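Local atomic coordinates of SAM-dependent O-methyltransferase (Leptospira interrogans, PDB entry 2HNK), a protein that binds S-adenosyl-L-homocysteine and probably transfers methyl groups from S-adenosylmethionine to oxygen atoms of its substrates. Residues M42-N53 with F70-A81. Sequence-based numbering, arbitrary orientation.
Sequences MQISPEEGQFLN and FTGYSSLCFASA. With SAH (S-adenosyl-L-homocysteine), chain O.
M42 lays its terminal methyl over one face of the F70 ring, CE standing 3.7 Å from the ring centroid and 19° off the normal, a CH-pi contact. Bends at chi2 and chi3 (74°) fold the unbranched thioether around, and SD lies farther above the same face in a Met-aromatic contact; T71 CG2 covers the opposite face. Q43 suits its place by a long arm with an amide oxygen: OE1 accepts from a water that also takes the N-H of Y73 and accepts from T71 OG1, itself bonded to T34. I44 crosses the Y73 side chain at about a right angle, I44 CG1 3.6 Å from Y73 CD1, while I44 CD1 reaches S74 CB. P46, a rigid ring in the first helical turn, packs CB 3.4 Å from Y73 OH; one water donates to both that hydroxyl and P46 O, and E23 is the hydroxyl's other partner. At G49 the lack of a side chain admits both the edge of the Y73 ring and C77, with SG 3.5 Å from G49 CA. The axes of helices 46-53 and 73-81 thus approach to 8.5 Å, crossing at -33°. Branched L52 touches both S74 CB and F78 CZ through CD1. N53 ends the interface, its amide suiting a partly exposed site: ND2 donates to a water. The bonds to SAH gather where helix 73-81 begins, in the Rossmann-like methyltransferase fold: S74 N donates to SAH OXT (3.2 Å), and S74 OG, also bonded to E66, accepts from the SAH amine. Mostly apolar side chains, helped by water, therefore join the helices, while backbone N-H and hydroxyl grip the amino-acid end of SAH, and the helix N-terminus would probably favour its carboxylate.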
# COMPACT_ATOMS: atom_id res chain seq x y z
N MET C 42 -10.75 -4.38 -18.70
CA MET C 42 -11.41 -4.58 -17.42
C MET C 42 -10.48 -5.23 -16.39
O MET C 42 -10.76 -5.22 -15.19
CB MET C 42 -12.67 -5.42 -17.61
CG MET C 42 -13.70 -5.24 -16.52
SD MET C 42 -15.41 -5.39 -17.07
CE MET C 42 -15.60 -7.14 -17.34
N GLN C 43 -9.36 -5.78 -16.86
CA GLN C 43 -8.42 -6.41 -15.94
C GLN C 43 -7.23 -5.52 -15.54
O GLN C 43 -6.74 -4.68 -16.32
CB GLN C 43 -7.94 -7.78 -16.45
CG GLN C 43 -6.92 -7.73 -17.56
CD GLN C 43 -5.87 -8.81 -17.42
OE1 GLN C 43 -6.15 -9.96 -17.05
NE2 GLN C 43 -4.63 -8.45 -17.73
N ILE C 44 -6.76 -5.76 -14.32
CA ILE C 44 -5.70 -4.99 -13.69
C ILE C 44 -4.35 -5.18 -14.39
O ILE C 44 -4.15 -6.12 -15.17
CB ILE C 44 -5.62 -5.32 -12.17
CG1 ILE C 44 -5.10 -6.74 -11.93
CG2 ILE C 44 -7.00 -5.16 -11.51
CD1 ILE C 44 -4.84 -7.04 -10.48
N SER C 45 -3.43 -4.24 -14.15
CA SER C 45 -2.04 -4.38 -14.55
C SER C 45 -1.32 -5.39 -13.64
O SER C 45 -1.79 -5.64 -12.52
CB SER C 45 -1.34 -3.02 -14.46
OG SER C 45 -1.63 -2.39 -13.22
N PRO C 46 -0.22 -5.99 -14.12
CA PRO C 46 0.60 -6.84 -13.24
C PRO C 46 1.25 -6.07 -12.07
O PRO C 46 1.47 -6.65 -11.01
CB PRO C 46 1.66 -7.41 -14.19
CG PRO C 46 1.65 -6.54 -15.37
CD PRO C 46 0.29 -5.96 -15.50
N GLU C 47 1.54 -4.79 -12.28
CA GLU C 47 1.96 -3.88 -11.22
C GLU C 47 0.90 -3.78 -10.13
O GLU C 47 1.21 -3.91 -8.95
CB GLU C 47 2.24 -2.48 -11.79
CG GLU C 47 3.48 -2.35 -12.69
CD GLU C 47 3.22 -2.75 -14.14
OE1 GLU C 47 4.19 -2.69 -14.94
OE2 GLU C 47 2.08 -3.12 -14.49
N GLU C 48 -0.35 -3.54 -10.52
CA GLU C 48 -1.42 -3.51 -9.54
C GLU C 48 -1.56 -4.86 -8.84
O GLU C 48 -1.75 -4.92 -7.63
CB GLU C 48 -2.75 -3.07 -10.14
CG GLU C 48 -3.88 -3.19 -9.13
CD GLU C 48 -5.19 -2.62 -9.59
OE1 GLU C 48 -6.09 -2.53 -8.74
OE2 GLU C 48 -5.34 -2.25 -10.77
N GLY C 49 -1.44 -5.94 -9.61
CA GLY C 49 -1.39 -7.30 -9.06
C GLY C 49 -0.40 -7.45 -7.92
O GLY C 49 -0.75 -7.94 -6.85
N GLN C 50 0.83 -6.98 -8.16
CA GLN C 50 1.91 -7.03 -7.16
C GLN C 50 1.61 -6.18 -5.93
O GLN C 50 1.99 -6.54 -4.80
CB GLN C 50 3.24 -6.61 -7.79
CG GLN C 50 4.08 -7.76 -8.28
CD GLN C 50 4.45 -8.71 -7.17
OE1 GLN C 50 3.90 -9.81 -7.09
NE2 GLN C 50 5.36 -8.30 -6.29
N PHE C 51 0.95 -5.05 -6.17
CA PHE C 51 0.49 -4.17 -5.11
C PHE C 51 -0.50 -4.90 -4.20
O PHE C 51 -0.37 -4.86 -2.98
CB PHE C 51 -0.11 -2.91 -5.75
CG PHE C 51 -0.52 -1.84 -4.76
CD1 PHE C 51 0.39 -1.31 -3.85
CD2 PHE C 51 -1.82 -1.34 -4.78
CE1 PHE C 51 0.01 -0.32 -2.96
CE2 PHE C 51 -2.21 -0.35 -3.89
CZ PHE C 51 -1.29 0.16 -2.98
N LEU C 52 -1.48 -5.57 -4.81
CA LEU C 52 -2.45 -6.38 -4.07
C LEU C 52 -1.76 -7.52 -3.31
O LEU C 52 -2.08 -7.79 -2.16
CB LEU C 52 -3.54 -6.93 -5.00
CG LEU C 52 -4.37 -5.93 -5.83
CD1 LEU C 52 -5.33 -6.64 -6.77
CD2 LEU C 52 -5.11 -4.93 -4.95
N ASN C 53 -0.80 -8.16 -3.97
CA ASN C 53 0.01 -9.20 -3.37
C ASN C 53 0.70 -8.72 -2.09
O ASN C 53 0.48 -9.30 -1.02
CB ASN C 53 1.02 -9.75 -4.40
CG ASN C 53 1.72 -11.01 -3.92
OD1 ASN C 53 2.61 -10.95 -3.07
ND2 ASN C 53 1.34 -12.15 -4.47
N PHE C 70 -14.15 -11.48 -12.87
CA PHE C 70 -13.84 -11.48 -14.31
C PHE C 70 -12.99 -12.71 -14.64
O PHE C 70 -13.29 -13.81 -14.14
CB PHE C 70 -13.18 -10.15 -14.70
CG PHE C 70 -13.07 -9.92 -16.19
CD1 PHE C 70 -14.09 -10.30 -17.07
CD2 PHE C 70 -11.95 -9.27 -16.72
CE1 PHE C 70 -13.98 -10.07 -18.44
CE2 PHE C 70 -11.84 -9.04 -18.09
CZ PHE C 70 -12.86 -9.44 -18.95
N THR C 71 -11.94 -12.55 -15.45
CA THR C 71 -11.12 -13.70 -15.88
C THR C 71 -10.07 -14.12 -14.84
O THR C 71 -9.28 -15.05 -15.08
CB THR C 71 -10.46 -13.46 -17.25
OG1 THR C 71 -9.75 -12.21 -17.24
CG2 THR C 71 -11.51 -13.45 -18.36
N GLY C 72 -10.04 -13.43 -13.70
CA GLY C 72 -9.39 -13.91 -12.50
C GLY C 72 -8.00 -13.44 -12.09
O GLY C 72 -7.44 -13.99 -11.14
N TYR C 73 -7.46 -12.42 -12.76
CA TYR C 73 -6.07 -12.01 -12.49
C TYR C 73 -5.82 -11.62 -11.04
O TYR C 73 -4.86 -12.10 -10.42
CB TYR C 73 -5.56 -10.90 -13.44
CG TYR C 73 -4.05 -10.72 -13.39
CD1 TYR C 73 -3.45 -9.87 -12.46
CD2 TYR C 73 -3.21 -11.42 -14.26
CE1 TYR C 73 -2.06 -9.72 -12.40
CE2 TYR C 73 -1.82 -11.27 -14.22
CZ TYR C 73 -1.26 -10.42 -13.28
OH TYR C 73 0.11 -10.27 -13.23
N SER C 74 -6.69 -10.77 -10.49
CA SER C 74 -6.50 -10.27 -9.14
C SER C 74 -6.66 -11.38 -8.11
O SER C 74 -5.90 -11.44 -7.14
CB SER C 74 -7.44 -9.09 -8.85
OG SER C 74 -8.81 -9.45 -8.94
N SER C 75 -7.63 -12.27 -8.33
CA SER C 75 -7.87 -13.42 -7.43
C SER C 75 -6.64 -14.33 -7.39
O SER C 75 -6.31 -14.88 -6.36
CB SER C 75 -9.13 -14.20 -7.83
OG SER C 75 -9.00 -14.79 -9.11
N LEU C 76 -5.98 -14.46 -8.54
CA LEU C 76 -4.72 -15.20 -8.67
C LEU C 76 -3.63 -14.56 -7.81
O LEU C 76 -2.87 -15.27 -7.15
CB LEU C 76 -4.30 -15.19 -10.14
CG LEU C 76 -3.83 -16.41 -10.92
CD1 LEU C 76 -4.57 -17.70 -10.56
CD2 LEU C 76 -3.96 -16.10 -12.43
N CYS C 77 -3.59 -13.23 -7.77
CA CYS C 77 -2.64 -12.50 -6.93
C CYS C 77 -2.94 -12.65 -5.45
O CYS C 77 -2.04 -12.91 -4.66
CB CYS C 77 -2.58 -11.02 -7.31
SG CYS C 77 -2.05 -10.78 -9.00
N PHE C 78 -4.20 -12.46 -5.07
CA PHE C 78 -4.63 -12.68 -3.70
C PHE C 78 -4.37 -14.12 -3.25
O PHE C 78 -3.83 -14.33 -2.17
CB PHE C 78 -6.12 -12.37 -3.52
CG PHE C 78 -6.44 -10.90 -3.58
CD1 PHE C 78 -7.34 -10.42 -4.53
CD2 PHE C 78 -5.87 -10.00 -2.68
CE1 PHE C 78 -7.66 -9.06 -4.60
CE2 PHE C 78 -6.17 -8.64 -2.75
CZ PHE C 78 -7.07 -8.17 -3.71
N ALA C 79 -4.75 -15.09 -4.08
CA ALA C 79 -4.65 -16.51 -3.72
C ALA C 79 -3.22 -16.96 -3.49
O ALA C 79 -2.96 -17.70 -2.54
CB ALA C 79 -5.36 -17.41 -4.76
N SER C 80 -2.29 -16.51 -4.35
CA SER C 80 -0.88 -16.84 -4.15
C SER C 80 -0.20 -16.06 -3.02
O SER C 80 0.79 -16.52 -2.48
CB SER C 80 -0.07 -16.72 -5.45
OG SER C 80 -0.54 -15.69 -6.27
N ALA C 81 -0.74 -14.89 -2.67
CA ALA C 81 -0.20 -14.09 -1.57
C ALA C 81 -0.62 -14.61 -0.20
O ALA C 81 0.14 -14.48 0.76
CB ALA C 81 -0.58 -12.62 -1.71
N SAH O . -10.95 -8.29 -10.62
CA SAH O . -10.98 -8.55 -12.10
CB SAH O . -11.71 -7.41 -12.81
CG SAH O . -13.19 -7.30 -12.44
SD SAH O . -14.14 -6.71 -13.86
C SAH O . -9.59 -8.78 -12.71
O SAH O . -9.46 -9.12 -13.89
OXT SAH O . -8.56 -8.65 -12.05
C5' SAH O . -15.74 -6.75 -13.00
C4' SAH O . -16.40 -8.13 -12.91
O4' SAH O . -17.48 -8.04 -12.01
C3' SAH O . -16.96 -8.61 -14.23
O3' SAH O . -16.46 -9.90 -14.49
C2' SAH O . -18.46 -8.69 -14.05
O2' SAH O . -18.98 -9.88 -14.63
C1' SAH O . -18.62 -8.70 -12.53
N9 SAH O . -19.88 -8.08 -12.06
C8 SAH O . -20.63 -7.09 -12.64
N7 SAH O . -21.71 -6.84 -11.86
C5 SAH O . -21.66 -7.66 -10.78
C6 SAH O . -22.49 -7.83 -9.67
N6 SAH O . -23.59 -7.11 -9.52
N1 SAH O . -22.16 -8.77 -8.71
C2 SAH O . -21.01 -9.53 -8.84
N3 SAH O . -20.19 -9.36 -9.94
C4 SAH O . -20.51 -8.44 -10.89
O HOH W 1 -8.58 -10.84 -15.25
O HOH W 2 1.23 -9.39 -10.88
O HOH W 3 2.92 -14.33 -3.83